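Local structure of transcriptional regulator ComR (Streptococcus vestibularis F0396, 6HU8) at residues 162-167 with 203-208; 85-90 with 199-204; 9-14 with 39-44; 5-10 with 65-70. The protein probably binds DNA as a peptide-pheromone-responsive transcriptional regulator of competence, a streptococcal member of the RNPP family of peptide-responsive regulators. All coordinates share one frame; numbering follows the deposited sequence.

Interaction 1: residues 162-167 with 203-208; sequences DLLVID and NIALFN
Leu163 leans over Ala205 and Leu206 where two helices of the tetratricopeptide-type array, 160-173 and 200-219, pack in nearly parallel fashion. The axes of the two short segments approach to 9.1 Å and make an angle of 25°, a close fit that the small Ala205 makes possible, since the CA atoms of Leu163 and Ala205 are only 6.1 Å apart. Leu163 directs its CB toward the facing helix, with CB 4.0 Å from Ala205 CB. Its CG turns away from its own carbonyl carbon (chi1 -70°), which carries the CD1 branch past the alanine methyl to lie 3.7 Å from Leu206 CB. The two leucine side chains run obliquely to one another: Leu163 touches chiefly the base of Leu206, its backbone N and CB, and Leu206 also touches Val236 of helix 226-240. On the other flank of Ala205, Leu164 reaches in with one branch, its CD2 4.2 Å from the alanine CB. The alanine methyl is thus met by two successive leucines of helix 160-173. The apolar centre of the contact gives way to polar groups at Asp167 and Asn208. There, Asp167 OD2 lies loosely, 4.4 Å, from Asn208 CB, and a water sits within hydrogen-bonding distance of both Asp167 OD2 and Ala205 O, 2.9 Å from each, with further acceptors competing for its protons.

Interaction 2: residues 85-90 with 199-204; sequences LIKFPT and DDAYNI
Lys87, Ile204 and Ile86 contribute the largest buried areas where, within the ComR tetratricopeptide-type domain, the end of helix 76-87 rests on the first turn of helix 200-219. Lys87 uses the aliphatic part of its chain: CG lies over the backbone of Ala201, 3.7 Å from Ala201 N, and also approaches the CB atoms of Asp200 and Ala201. A bend at chi3 (61°) turns the rest of the chain, and the ammonium forms no salt bridge with Asp200, Lys87 NZ being 5.5 Å from Asp200 OD2. The Asp200 carboxylate instead bonds through OD1 to Ser240. Ile204 works with both branches, CG2 lying 3.5 Å from Ile86 O and CD1 pressing tightly against Lys87 O at 3.2 Å. Ile86 answers with CG2, which stands anti to its backbone N and touches Ala201 O at 3.5 Å; Ala201 CB is farther from it, at 4.2 Å. Just before helix 200-219, Asp199 is the N-cap, its OD1 accepting a weak bond from Tyr202 N. No hydrogen bond crosses between the segments, and mainly methyl and methylene groups meet main-chain and CB atoms, which implies that cohesion here comes from shape and burial rather than from charge.

Interaction 3: residues 9-14 with 39-44; sequences LRIKTE and RIEKGE
Within the helix-turn-helix domain of Cro/C1 type, helix 3-17 meets the end of helix 34-41, chiefly through Lys12, Ile11, Ile40 and Glu41. Glu41 has the largest buried area of the contact. Its chain, extended beyond CG, points at helix 3-17 and crosses the side chain of Lys12 at about a right angle, so that Glu41 CD lies 3.6 Å from Lys12 CB. Glu41 OE2 comes within 3.5 Å of Lys12 CA, while Glu41 OE1 lies 3.6 Å from both Lys12 CG and Lys12 CD. This is contact along the aliphatic stem, and the two charged ends go separate ways: Lys12, bent at chi3 and chi4, carries its NZ to a salt bridge with Glu16, whereas the buried carboxylate of Glu41 is paired with Arg15 through OE2 and with Arg22 through OE1. These arginines probably keep the carboxylate ionised. Beyond Glu41 the helix ends in a Schellman motif, with Gly43 at positive phi (82°), Gly43 N bonded to Ile40 O at 3.0 Å and Glu44 N bonded weakly to Arg39 O. On the apolar side, next to Ile55 of helix 49-59, Ile11 and Ile40 meet methyl to methyl, Ile11 CD1 standing 3.6 Å from Ile40 CG2.

Interaction 4: residues 5-10 with 65-70; sequences DSIGLR and DLLDHD
A type II' beta turn from Leu67 to Asp70, with Asp68 at positive phi, ends helix 63-67 and folds the chain back against helix 3-17, bringing the CA atoms of Ile7 and Leu67 to 6.0 Å. The turn directs the Asp70 carboxylate at Ser6 and Arg10, and a single oxygen receives all three donors. Ser6 OG, which also bonds to Ile3 O, meets Asp70 OD2 from above the carboxylate plane at 2.5 Å, short enough to be doubtful in detail. In a salt bridge Arg10 grips the same atom end-on, with NH1 at 2.7 Å and NH2 at 2.6 Å from Asp70 OD2; the N-H angles, 136° and 143°, are well short of straight. The oxygen lies in the guanidinium plane, and the carboxylate is turned 48° against it. Leu67 O and Asp68 CB sit over one guanidinium face, Ser6 O over the opposite one, and a water joins Arg10 NE to Asp68 OD2, so the flat group is confined on several sides. Beside this polar cluster, Ile7 CD1 lies 3.6 Å from Leu67 CD2. The contact closes the helical bundle of the Cro/C1-type helix-turn-helix domain: Leu66 and Leu67 reach helix 49-59 through Leu52, and Ile7 packs on Leu46, Pro47 and Ile72 of the loops.

From the N terminus, helix 3-17 serves two closures. Interaction 4 joins 5-10 to 65-70 across 54 intervening residues, and interaction 3, which starts from the same helix, closes the shorter loop to 39-44. Together they hold the end of helix 34-41 and the turn after helix 63-67 against the first helix. After the linking chain, interaction 2 spans 108 residues from 85-90 to 199-204, and interaction 1 starts within that span at 162-167 and ends slightly beyond it on helix 200-219, sharing Asn203 and Ile204. The two pairs are in series, their centres at least 31 Å apart: one ties together helices of the probable DNA-binding domain, the other helices of the tetratricopeptide-type domain.

Interaction 1: residues 162-167 with 203-208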
loop_
_atom_site.group_PDB
_atom_site.type_symbol
_atom_site.label_atom_id
_atom_site.label_comp_id
_atom_site.label_asym_id
_atom_site.label_seq_id
_atom_site.Cartn_x
_atom_site.Cartn_y
_atom_site.Cartn_z
ATOM N N ASP A 162 5.512 -1.899 -0.321
ATOM C CA ASP A 162 4.971 -2.856 0.660
ATOM C C ASP A 162 3.701 -2.314 1.325
ATOM O O ASP A 162 2.698 -3.032 1.481
ATOM C CB ASP A 162 5.994 -3.173 1.757
ATOM C CG ASP A 162 7.194 -3.937 1.246
ATOM O OD1 ASP A 162 7.093 -4.587 0.181
ATOM O OD2 ASP A 162 8.241 -3.887 1.932
ATOM N N LEU A 163 3.761 -1.043 1.728
ATOM C CA LEU A 163 2.630 -0.380 2.378
ATOM C C LEU A 163 1.425 -0.340 1.461
ATOM O O LEU A 163 0.290 -0.442 1.924
ATOM C CB LEU A 163 2.999 1.039 2.812
ATOM C CG LEU A 163 3.983 1.131 3.979
ATOM C CD1 LEU A 163 4.180 2.579 4.345
ATOM C CD2 LEU A 163 3.502 0.344 5.186
ATOM N N LEU A 164 1.662 -0.219 0.159
ATOM C CA LEU A 164 0.547 -0.175 -0.776
ATOM C C LEU A 164 -0.043 -1.576 -1.008
ATOM O O LEU A 164 -1.250 -1.718 -1.167
ATOM C CB LEU A 164 0.980 0.477 -2.090
ATOM C CG LEU A 164 1.275 1.977 -1.915
ATOM C CD1 LEU A 164 1.845 2.593 -3.180
ATOM C CD2 LEU A 164 0.042 2.733 -1.486
ATOM N N VAL A 165 0.800 -2.605 -1.041
ATOM C CA VAL A 165 0.287 -3.974 -1.083
ATOM C C VAL A 165 -0.594 -4.201 0.150
ATOM O O VAL A 165 -1.680 -4.792 0.078
ATOM C CB VAL A 165 1.433 -5.015 -1.117
ATOM C CG1 VAL A 165 0.879 -6.421 -0.933
ATOM C CG2 VAL A 165 2.246 -4.897 -2.424
ATOM N N ILE A 166 -0.109 -3.729 1.288
ATOM C CA ILE A 166 -0.838 -3.877 2.547
ATOM C C ILE A 166 -2.154 -3.094 2.487
ATOM O O ILE A 166 -3.163 -3.506 3.062
ATOM C CB ILE A 166 0.021 -3.413 3.750
ATOM C CG1 ILE A 166 1.170 -4.395 3.974
ATOM C CG2 ILE A 166 -0.832 -3.294 5.028
ATOM C CD1 ILE A 166 2.140 -3.985 5.061
ATOM N N ASP A 167 -2.155 -1.976 1.772
ATOM C CA ASP A 167 -3.403 -1.260 1.531
ATOM C C ASP A 167 -4.400 -2.146 0.754
ATOM O O ASP A 167 -5.584 -2.236 1.120
ATOM C CB ASP A 167 -3.124 0.038 0.773
ATOM C CG ASP A 167 -4.120 1.125 1.090
ATOM O OD1 ASP A 167 -5.091 0.855 1.836
ATOM O OD2 ASP A 167 -3.922 2.250 0.589
ATOM N N ASN A 203 4.950 8.423 4.416
ATOM C CA ASN A 203 4.062 8.682 5.538
ATOM C C ASN A 203 2.607 8.739 5.100
ATOM O O ASN A 203 1.721 8.380 5.868
ATOM C CB ASN A 203 4.453 9.970 6.247
ATOM C CG ASN A 203 5.768 9.844 6.972
ATOM O OD1 ASN A 203 6.258 8.738 7.192
ATOM N ND2 ASN A 203 6.353 10.971 7.344
ATOM N N ILE A 204 2.347 9.172 3.870
ATOM C CA ILE A 204 0.967 9.166 3.392
ATOM C C ILE A 204 0.470 7.724 3.197
ATOM O O ILE A 204 -0.658 7.403 3.565
ATOM C CB ILE A 204 0.819 9.965 2.098
ATOM C CG1 ILE A 204 0.969 11.455 2.423
ATOM C CG2 ILE A 204 -0.537 9.747 1.493
ATOM C CD1 ILE A 204 0.606 12.395 1.292
ATOM N N ALA A 205 1.311 6.857 2.632
ATOM C CA ALA A 205 0.934 5.459 2.467
ATOM C C ALA A 205 0.756 4.823 3.830
ATOM O O ALA A 205 -0.188 4.068 4.052
ATOM C CB ALA A 205 1.981 4.691 1.636
ATOM N N LEU A 206 1.660 5.125 4.750
ATOM C CA LEU A 206 1.556 4.566 6.097
ATOM C C LEU A 206 0.315 5.100 6.821
ATOM O O LEU A 206 -0.405 4.353 7.517
ATOM C CB LEU A 206 2.827 4.878 6.894
ATOM C CG LEU A 206 2.843 4.468 8.367
ATOM C CD1 LEU A 206 2.841 2.953 8.513
ATOM C CD2 LEU A 206 4.022 5.101 9.112
ATOM N N PHE A 207 0.054 6.394 6.648
ATOM C CA PHE A 207 -1.111 6.996 7.270
ATOM C C PHE A 207 -2.393 6.322 6.765
ATOM O O PHE A 207 -3.288 6.002 7.548
ATOM C CB PHE A 207 -1.160 8.501 6.996
ATOM C CG PHE A 207 -2.323 9.186 7.644
ATOM C CD1 PHE A 207 -2.239 9.610 8.956
ATOM C CD2 PHE A 207 -3.507 9.381 6.950
ATOM C CE1 PHE A 207 -3.323 10.234 9.574
ATOM C CE2 PHE A 207 -4.593 9.990 7.553
ATOM C CZ PHE A 207 -4.506 10.413 8.870
ATOM N N ASN A 208 -2.477 6.100 5.457
ATOM C CA ASN A 208 -3.673 5.504 4.873
ATOM C C ASN A 208 -3.864 4.042 5.297
ATOM O O ASN A 208 -4.992 3.570 5.450
ATOM C CB ASN A 208 -3.611 5.620 3.347
ATOM C CG ASN A 208 -3.920 7.022 2.867
ATOM O OD1 ASN A 208 -4.673 7.748 3.518
ATOM N ND2 ASN A 208 -3.345 7.415 1.733
HETATM O O HOH W 1 -1.288 3.056 1.590
#

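Interaction 2: residues 85-90 with 199-204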
loop_
_atom_site.group_PDB
_atom_site.type_symbol
_atom_site.label_atom_id
_atom_site.label_comp_id
_atom_site.label_asym_id
_atom_site.label_seq_id
_atom_site.Cartn_x
_atom_site.Cartn_y
_atom_site.Cartn_z
ATOM N N LEU A 85 2.419 11.607 -7.311
ATOM C CA LEU A 85 1.177 10.822 -7.304
ATOM C C LEU A 85 0.758 10.338 -5.910
ATOM O O LEU A 85 -0.386 10.521 -5.496
ATOM C CB LEU A 85 1.326 9.607 -8.247
ATOM C CG LEU A 85 0.356 8.437 -8.033
ATOM C CD1 LEU A 85 -1.074 8.881 -8.269
ATOM C CD2 LEU A 85 0.685 7.217 -8.914
ATOM N N ILE A 86 1.683 9.703 -5.199
ATOM C CA ILE A 86 1.396 9.110 -3.898
ATOM C C ILE A 86 1.124 10.171 -2.835
ATOM O O ILE A 86 0.344 9.943 -1.909
ATOM C CB ILE A 86 2.560 8.204 -3.448
ATOM C CG1 ILE A 86 2.739 7.053 -4.445
ATOM C CG2 ILE A 86 2.333 7.664 -2.031
ATOM C CD1 ILE A 86 3.644 5.958 -3.962
ATOM N N LYS A 87 1.761 11.331 -2.996
ATOM C CA LYS A 87 1.639 12.466 -2.071
ATOM C C LYS A 87 0.312 13.217 -2.233
ATOM O O LYS A 87 -0.100 13.970 -1.351
ATOM C CB LYS A 87 2.806 13.443 -2.277
ATOM C CG LYS A 87 4.003 13.168 -1.389
ATOM C CD LYS A 87 5.281 13.784 -1.950
ATOM C CE LYS A 87 5.199 15.292 -2.078
ATOM N NZ LYS A 87 6.531 15.816 -2.485
ATOM N N PHE A 88 -0.340 13.005 -3.373
ATOM C CA PHE A 88 -1.578 13.689 -3.745
ATOM C C PHE A 88 -2.793 13.172 -2.947
ATOM O O PHE A 88 -3.224 12.030 -3.140
ATOM C CB PHE A 88 -1.792 13.500 -5.255
ATOM C CG PHE A 88 -2.802 14.428 -5.865
ATOM C CD1 PHE A 88 -4.160 14.207 -5.706
ATOM C CD2 PHE A 88 -2.389 15.504 -6.636
ATOM C CE1 PHE A 88 -5.089 15.058 -6.277
ATOM C CE2 PHE A 88 -3.313 16.356 -7.215
ATOM C CZ PHE A 88 -4.667 16.132 -7.032
ATOM N N PRO A 89 -3.350 14.000 -2.039
ATOM C CA PRO A 89 -4.541 13.549 -1.302
ATOM C C PRO A 89 -5.832 13.843 -2.066
ATOM O O PRO A 89 -5.854 14.744 -2.906
ATOM C CB PRO A 89 -4.474 14.361 -0.008
ATOM C CG PRO A 89 -3.879 15.668 -0.454
ATOM C CD PRO A 89 -2.909 15.335 -1.593
ATOM N N THR A 90 -6.891 13.087 -1.794
ATOM C CA THR A 90 -8.164 13.330 -2.461
ATOM C C THR A 90 -9.255 13.717 -1.471
ATOM O O THR A 90 -10.194 14.430 -1.828
ATOM C CB THR A 90 -8.637 12.103 -3.249
ATOM O OG1 THR A 90 -8.629 10.956 -2.389
ATOM C CG2 THR A 90 -7.728 11.848 -4.447
ATOM N N ASP A 199 9.679 11.708 5.003
ATOM C CA ASP A 199 9.311 11.243 3.673
ATOM C C ASP A 199 7.801 11.217 3.613
ATOM O O ASP A 199 7.157 10.267 4.094
ATOM C CB ASP A 199 9.904 9.863 3.387
ATOM C CG ASP A 199 9.503 9.304 2.024
ATOM O OD1 ASP A 199 8.874 10.014 1.214
ATOM O OD2 ASP A 199 9.849 8.140 1.755
ATOM N N ASP A 200 7.241 12.279 3.044
ATOM C CA ASP A 200 5.793 12.459 2.999
ATOM C C ASP A 200 5.094 11.351 2.203
ATOM O O ASP A 200 4.049 10.871 2.621
ATOM C CB ASP A 200 5.443 13.825 2.409
ATOM C CG ASP A 200 5.789 14.979 3.350
ATOM O OD1 ASP A 200 6.167 14.737 4.520
ATOM O OD2 ASP A 200 5.656 16.138 2.912
ATOM N N ALA A 201 5.669 10.958 1.066
ATOM C CA ALA A 201 5.090 9.886 0.261
ATOM C C ALA A 201 4.919 8.627 1.099
ATOM O O ALA A 201 3.849 7.998 1.095
ATOM C CB ALA A 201 5.952 9.600 -0.951
ATOM N N TYR A 202 5.972 8.274 1.835
ATOM C CA TYR A 202 5.947 7.080 2.673
ATOM C C TYR A 202 4.930 7.249 3.796
ATOM O O TYR A 202 4.132 6.338 4.098
ATOM C CB TYR A 202 7.338 6.789 3.255
ATOM C CG TYR A 202 7.383 5.527 4.101
ATOM C CD1 TYR A 202 7.652 4.287 3.529
ATOM C CD2 TYR A 202 7.147 5.574 5.469
ATOM C CE1 TYR A 202 7.696 3.139 4.298
ATOM C CE2 TYR A 202 7.183 4.432 6.240
ATOM C CZ TYR A 202 7.456 3.218 5.651
ATOM O OH TYR A 202 7.483 2.072 6.419
ATOM N N ASN A 203 4.950 8.423 4.416
ATOM C CA ASN A 203 4.062 8.682 5.538
ATOM C C ASN A 203 2.607 8.739 5.100
ATOM O O ASN A 203 1.721 8.380 5.868
ATOM C CB ASN A 203 4.453 9.970 6.247
ATOM C CG ASN A 203 5.768 9.844 6.972
ATOM O OD1 ASN A 203 6.258 8.738 7.192
ATOM N ND2 ASN A 203 6.353 10.971 7.344
ATOM N N ILE A 204 2.347 9.172 3.870
ATOM C CA ILE A 204 0.967 9.166 3.392
ATOM C C ILE A 204 0.470 7.724 3.197
ATOM O O ILE A 204 -0.658 7.403 3.565
ATOM C CB ILE A 204 0.819 9.965 2.098
ATOM C CG1 ILE A 204 0.969 11.455 2.423
ATOM C CG2 ILE A 204 -0.537 9.747 1.493
ATOM C CD1 ILE A 204 0.606 12.395 1.292
#

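Interaction 3: residues 9-14 with 39-44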
loop_
_atom_site.group_PDB
_atom_site.type_symbol
_atom_site.label_atom_id
_atom_site.label_comp_id
_atom_site.label_asym_id
_atom_site.label_seq_id
_atom_site.Cartn_x
_atom_site.Cartn_y
_atom_site.Cartn_z
ATOM N N LEU A 9 15.003 -15.073 -21.070
ATOM C CA LEU A 9 15.652 -16.238 -21.672
ATOM C C LEU A 9 17.078 -16.436 -21.147
ATOM O O LEU A 9 17.528 -17.562 -21.000
ATOM C CB LEU A 9 15.661 -16.116 -23.194
ATOM C CG LEU A 9 16.354 -17.227 -23.973
ATOM C CD1 LEU A 9 15.591 -18.570 -23.862
ATOM C CD2 LEU A 9 16.534 -16.790 -25.422
ATOM N N ARG A 10 17.784 -15.354 -20.838
ATOM C CA ARG A 10 19.125 -15.498 -20.261
ATOM C C ARG A 10 19.069 -16.142 -18.889
ATOM O O ARG A 10 19.883 -17.000 -18.555
ATOM C CB ARG A 10 19.827 -14.146 -20.165
ATOM C CG ARG A 10 20.588 -13.792 -21.418
ATOM C CD ARG A 10 21.278 -12.461 -21.283
ATOM N NE ARG A 10 21.168 -11.685 -22.517
ATOM C CZ ARG A 10 20.396 -10.611 -22.670
ATOM N NH1 ARG A 10 20.375 -9.981 -23.840
ATOM N NH2 ARG A 10 19.655 -10.150 -21.657
ATOM N N ILE A 11 18.101 -15.713 -18.091
ATOM C CA ILE A 11 17.898 -16.287 -16.779
ATOM C C ILE A 11 17.534 -17.759 -16.895
ATOM O O ILE A 11 18.101 -18.615 -16.202
ATOM C CB ILE A 11 16.794 -15.537 -16.017
ATOM C CG1 ILE A 11 17.286 -14.138 -15.609
ATOM C CG2 ILE A 11 16.359 -16.335 -14.807
ATOM C CD1 ILE A 11 16.162 -13.207 -15.118
ATOM N N LYS A 12 16.573 -18.041 -17.768
ATOM C CA LYS A 12 16.101 -19.399 -17.961
ATOM C C LYS A 12 17.207 -20.313 -18.486
ATOM O O LYS A 12 17.329 -21.466 -18.041
ATOM C CB LYS A 12 14.907 -19.419 -18.920
ATOM C CG LYS A 12 14.311 -20.812 -19.145
ATOM C CD LYS A 12 12.942 -20.701 -19.795
ATOM C CE LYS A 12 12.896 -21.368 -21.158
ATOM N NZ LYS A 12 12.654 -22.837 -21.056
ATOM N N THR A 13 18.004 -19.813 -19.430
ATOM C CA THR A 13 19.063 -20.634 -20.015
ATOM C C THR A 13 20.110 -20.988 -18.969
ATOM O O THR A 13 20.564 -22.130 -18.903
ATOM C CB THR A 13 19.731 -19.939 -21.216
ATOM O OG1 THR A 13 18.776 -19.817 -22.272
ATOM C CG2 THR A 13 20.905 -20.757 -21.730
ATOM N N GLU A 14 20.462 -20.032 -18.126
ATOM C CA GLU A 14 21.488 -20.285 -17.117
ATOM C C GLU A 14 20.988 -21.213 -16.004
ATOM O O GLU A 14 21.730 -22.079 -15.525
ATOM C CB GLU A 14 21.979 -18.973 -16.518
ATOM C CG GLU A 14 23.065 -19.141 -15.479
ATOM C CD GLU A 14 24.350 -19.691 -16.071
ATOM O OE1 GLU A 14 25.006 -20.515 -15.396
ATOM O OE2 GLU A 14 24.701 -19.296 -17.209
ATOM N N ARG A 39 6.952 -15.772 -14.892
ATOM C CA ARG A 39 6.550 -14.610 -15.673
ATOM C C ARG A 39 7.786 -13.901 -16.235
ATOM O O ARG A 39 7.760 -13.363 -17.349
ATOM C CB ARG A 39 5.707 -13.637 -14.823
ATOM C CG ARG A 39 4.271 -14.119 -14.596
ATOM C CD ARG A 39 3.387 -13.060 -13.946
ATOM N NE ARG A 39 3.808 -12.712 -12.591
ATOM C CZ ARG A 39 3.369 -13.324 -11.496
ATOM N NH1 ARG A 39 2.502 -14.333 -11.603
ATOM N NH2 ARG A 39 3.804 -12.946 -10.302
ATOM N N ILE A 40 8.873 -13.913 -15.469
ATOM C CA ILE A 40 10.131 -13.319 -15.946
ATOM C C ILE A 40 10.687 -14.145 -17.102
ATOM O O ILE A 40 10.975 -13.606 -18.175
ATOM C CB ILE A 40 11.180 -13.215 -14.803
ATOM C CG1 ILE A 40 10.746 -12.169 -13.768
ATOM C CG2 ILE A 40 12.591 -12.928 -15.361
ATOM C CD1 ILE A 40 11.597 -12.173 -12.509
ATOM N N GLU A 41 10.806 -15.464 -16.903
ATOM C CA GLU A 41 11.378 -16.329 -17.936
ATOM C C GLU A 41 10.539 -16.350 -19.208
ATOM O O GLU A 41 11.072 -16.595 -20.287
ATOM C CB GLU A 41 11.561 -17.762 -17.416
ATOM C CG GLU A 41 12.633 -17.862 -16.305
ATOM C CD GLU A 41 12.951 -19.297 -15.881
ATOM O OE1 GLU A 41 12.204 -20.220 -16.261
ATOM O OE2 GLU A 41 13.953 -19.504 -15.160
ATOM N N LYS A 42 9.241 -16.067 -19.099
ATOM C CA LYS A 42 8.371 -16.074 -20.277
ATOM C C LYS A 42 8.322 -14.708 -20.959
ATOM O O LYS A 42 7.628 -14.546 -21.955
ATOM C CB LYS A 42 6.945 -16.493 -19.904
ATOM C CG LYS A 42 6.724 -17.987 -19.733
ATOM C CD LYS A 42 5.306 -18.261 -19.253
ATOM C CE LYS A 42 4.871 -19.686 -19.544
ATOM N NZ LYS A 42 5.973 -20.678 -19.357
ATOM N N GLY A 43 9.028 -13.723 -20.410
ATOM C CA GLY A 43 9.030 -12.381 -20.978
ATOM C C GLY A 43 7.826 -11.543 -20.559
ATOM O O GLY A 43 7.645 -10.432 -21.049
ATOM N N GLU A 44 7.005 -12.055 -19.643
ATOM C CA GLU A 44 5.802 -11.327 -19.213
ATOM C C GLU A 44 6.085 -10.180 -18.259
ATOM O O GLU A 44 5.373 -9.168 -18.240
ATOM C CB GLU A 44 4.803 -12.294 -18.566
ATOM C CG GLU A 44 4.274 -13.304 -19.563
ATOM C CD GLU A 44 3.460 -14.394 -18.911
ATOM O OE1 GLU A 44 2.796 -14.100 -17.898
ATOM O OE2 GLU A 44 3.499 -15.546 -19.406
#

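Interaction 4: residues 5-10 with 65-70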
loop_
_atom_site.group_PDB
_atom_site.type_symbol
_atom_site.label_atom_id
_atom_site.label_comp_id
_atom_site.label_asym_id
_atom_site.label_seq_id
_atom_site.Cartn_x
_atom_site.Cartn_y
_atom_site.Cartn_z
ATOM N N ASP A 5 11.841 -10.359 -22.922
ATOM C CA ASP A 5 12.106 -11.654 -23.562
ATOM C C ASP A 5 13.568 -12.050 -23.424
ATOM O O ASP A 5 13.872 -13.187 -23.077
ATOM C CB ASP A 5 11.751 -11.635 -25.051
ATOM C CG ASP A 5 10.258 -11.508 -25.310
ATOM O OD1 ASP A 5 9.445 -11.895 -24.441
ATOM O OD2 ASP A 5 9.904 -11.019 -26.407
ATOM N N SER A 6 14.480 -11.115 -23.703
ATOM C CA SER A 6 15.900 -11.469 -23.753
ATOM C C SER A 6 16.438 -11.746 -22.357
ATOM O O SER A 6 17.143 -12.737 -22.137
ATOM C CB SER A 6 16.723 -10.371 -24.443
ATOM O OG SER A 6 16.556 -9.136 -23.767
ATOM N N ILE A 7 16.105 -10.876 -21.412
ATOM C CA ILE A 7 16.493 -11.094 -20.022
ATOM C C ILE A 7 15.885 -12.400 -19.473
ATOM O O ILE A 7 16.605 -13.226 -18.918
ATOM C CB ILE A 7 16.082 -9.892 -19.132
ATOM C CG1 ILE A 7 16.931 -8.669 -19.500
ATOM C CG2 ILE A 7 16.259 -10.220 -17.659
ATOM C CD1 ILE A 7 16.515 -7.401 -18.794
ATOM N N GLY A 8 14.579 -12.589 -19.629
ATOM C CA GLY A 8 13.951 -13.848 -19.234
ATOM C C GLY A 8 14.655 -15.092 -19.790
ATOM O O GLY A 8 14.902 -16.068 -19.076
ATOM N N LEU A 9 15.003 -15.073 -21.070
ATOM C CA LEU A 9 15.652 -16.238 -21.672
ATOM C C LEU A 9 17.078 -16.436 -21.147
ATOM O O LEU A 9 17.528 -17.562 -21.000
ATOM C CB LEU A 9 15.661 -16.116 -23.194
ATOM C CG LEU A 9 16.354 -17.227 -23.973
ATOM C CD1 LEU A 9 15.591 -18.570 -23.862
ATOM C CD2 LEU A 9 16.534 -16.790 -25.422
ATOM N N ARG A 10 17.784 -15.354 -20.838
ATOM C CA ARG A 10 19.125 -15.498 -20.261
ATOM C C ARG A 10 19.069 -16.142 -18.889
ATOM O O ARG A 10 19.883 -17.000 -18.555
ATOM C CB ARG A 10 19.827 -14.146 -20.165
ATOM C CG ARG A 10 20.588 -13.792 -21.418
ATOM C CD ARG A 10 21.278 -12.461 -21.283
ATOM N NE ARG A 10 21.168 -11.685 -22.517
ATOM C CZ ARG A 10 20.396 -10.611 -22.670
ATOM N NH1 ARG A 10 20.375 -9.981 -23.840
ATOM N NH2 ARG A 10 19.655 -10.150 -21.657
ATOM N N ASP A 65 26.062 -9.904 -15.725
ATOM C CA ASP A 65 26.131 -11.144 -16.523
ATOM C C ASP A 65 24.776 -11.490 -17.122
ATOM O O ASP A 65 24.667 -11.806 -18.300
ATOM C CB ASP A 65 26.597 -12.350 -15.685
ATOM C CG ASP A 65 28.014 -12.196 -15.147
ATOM O OD1 ASP A 65 28.722 -11.265 -15.590
ATOM O OD2 ASP A 65 28.417 -13.028 -14.282
ATOM N N LEU A 66 23.741 -11.458 -16.290
ATOM C CA LEU A 66 22.416 -11.885 -16.714
ATOM C C LEU A 66 21.804 -10.887 -17.684
ATOM O O LEU A 66 20.903 -11.216 -18.456
ATOM C CB LEU A 66 21.494 -12.052 -15.506
ATOM C CG LEU A 66 21.760 -13.251 -14.606
ATOM C CD1 LEU A 66 20.764 -13.253 -13.470
ATOM C CD2 LEU A 66 21.704 -14.562 -15.395
ATOM N N LEU A 67 22.268 -9.649 -17.625
ATOM C CA LEU A 67 21.672 -8.616 -18.459
ATOM C C LEU A 67 22.312 -8.537 -19.841
ATOM O O LEU A 67 21.661 -8.095 -20.786
ATOM C CB LEU A 67 21.768 -7.250 -17.780
ATOM C CG LEU A 67 20.982 -7.052 -16.489
ATOM C CD1 LEU A 67 21.368 -5.703 -15.861
ATOM C CD2 LEU A 67 19.495 -7.131 -16.794
ATOM N N ASP A 68 23.568 -8.975 -19.957
ATOM C CA ASP A 68 24.388 -8.667 -21.139
ATOM C C ASP A 68 24.363 -7.157 -21.342
ATOM O O ASP A 68 24.863 -6.404 -20.496
ATOM C CB ASP A 68 23.888 -9.400 -22.380
ATOM C CG ASP A 68 25.023 -9.896 -23.266
ATOM O OD1 ASP A 68 26.071 -9.225 -23.323
ATOM O OD2 ASP A 68 24.857 -10.955 -23.907
ATOM N N HIS A 69 23.744 -6.688 -22.421
ATOM C CA HIS A 69 23.672 -5.239 -22.628
ATOM C C HIS A 69 22.324 -4.647 -22.210
ATOM O O HIS A 69 22.176 -3.419 -22.159
ATOM C CB HIS A 69 23.956 -4.888 -24.090
ATOM C CG HIS A 69 25.245 -5.454 -24.606
ATOM N ND1 HIS A 69 25.466 -5.697 -25.946
ATOM C CD2 HIS A 69 26.376 -5.828 -23.963
ATOM C CE1 HIS A 69 26.680 -6.200 -26.106
ATOM N NE2 HIS A 69 27.252 -6.289 -24.917
ATOM N N ASP A 70 21.349 -5.511 -21.921
ATOM C CA ASP A 70 20.014 -5.066 -21.499
ATOM C C ASP A 70 20.074 -4.369 -20.149
ATOM O O ASP A 70 20.994 -4.608 -19.371
ATOM C CB ASP A 70 19.034 -6.249 -21.416
ATOM C CG ASP A 70 18.737 -6.862 -22.769
ATOM O OD1 ASP A 70 18.522 -6.093 -23.728
ATOM O OD2 ASP A 70 18.700 -8.113 -22.866
HETATM O O HOH W 2 22.661 -12.664 -24.741
#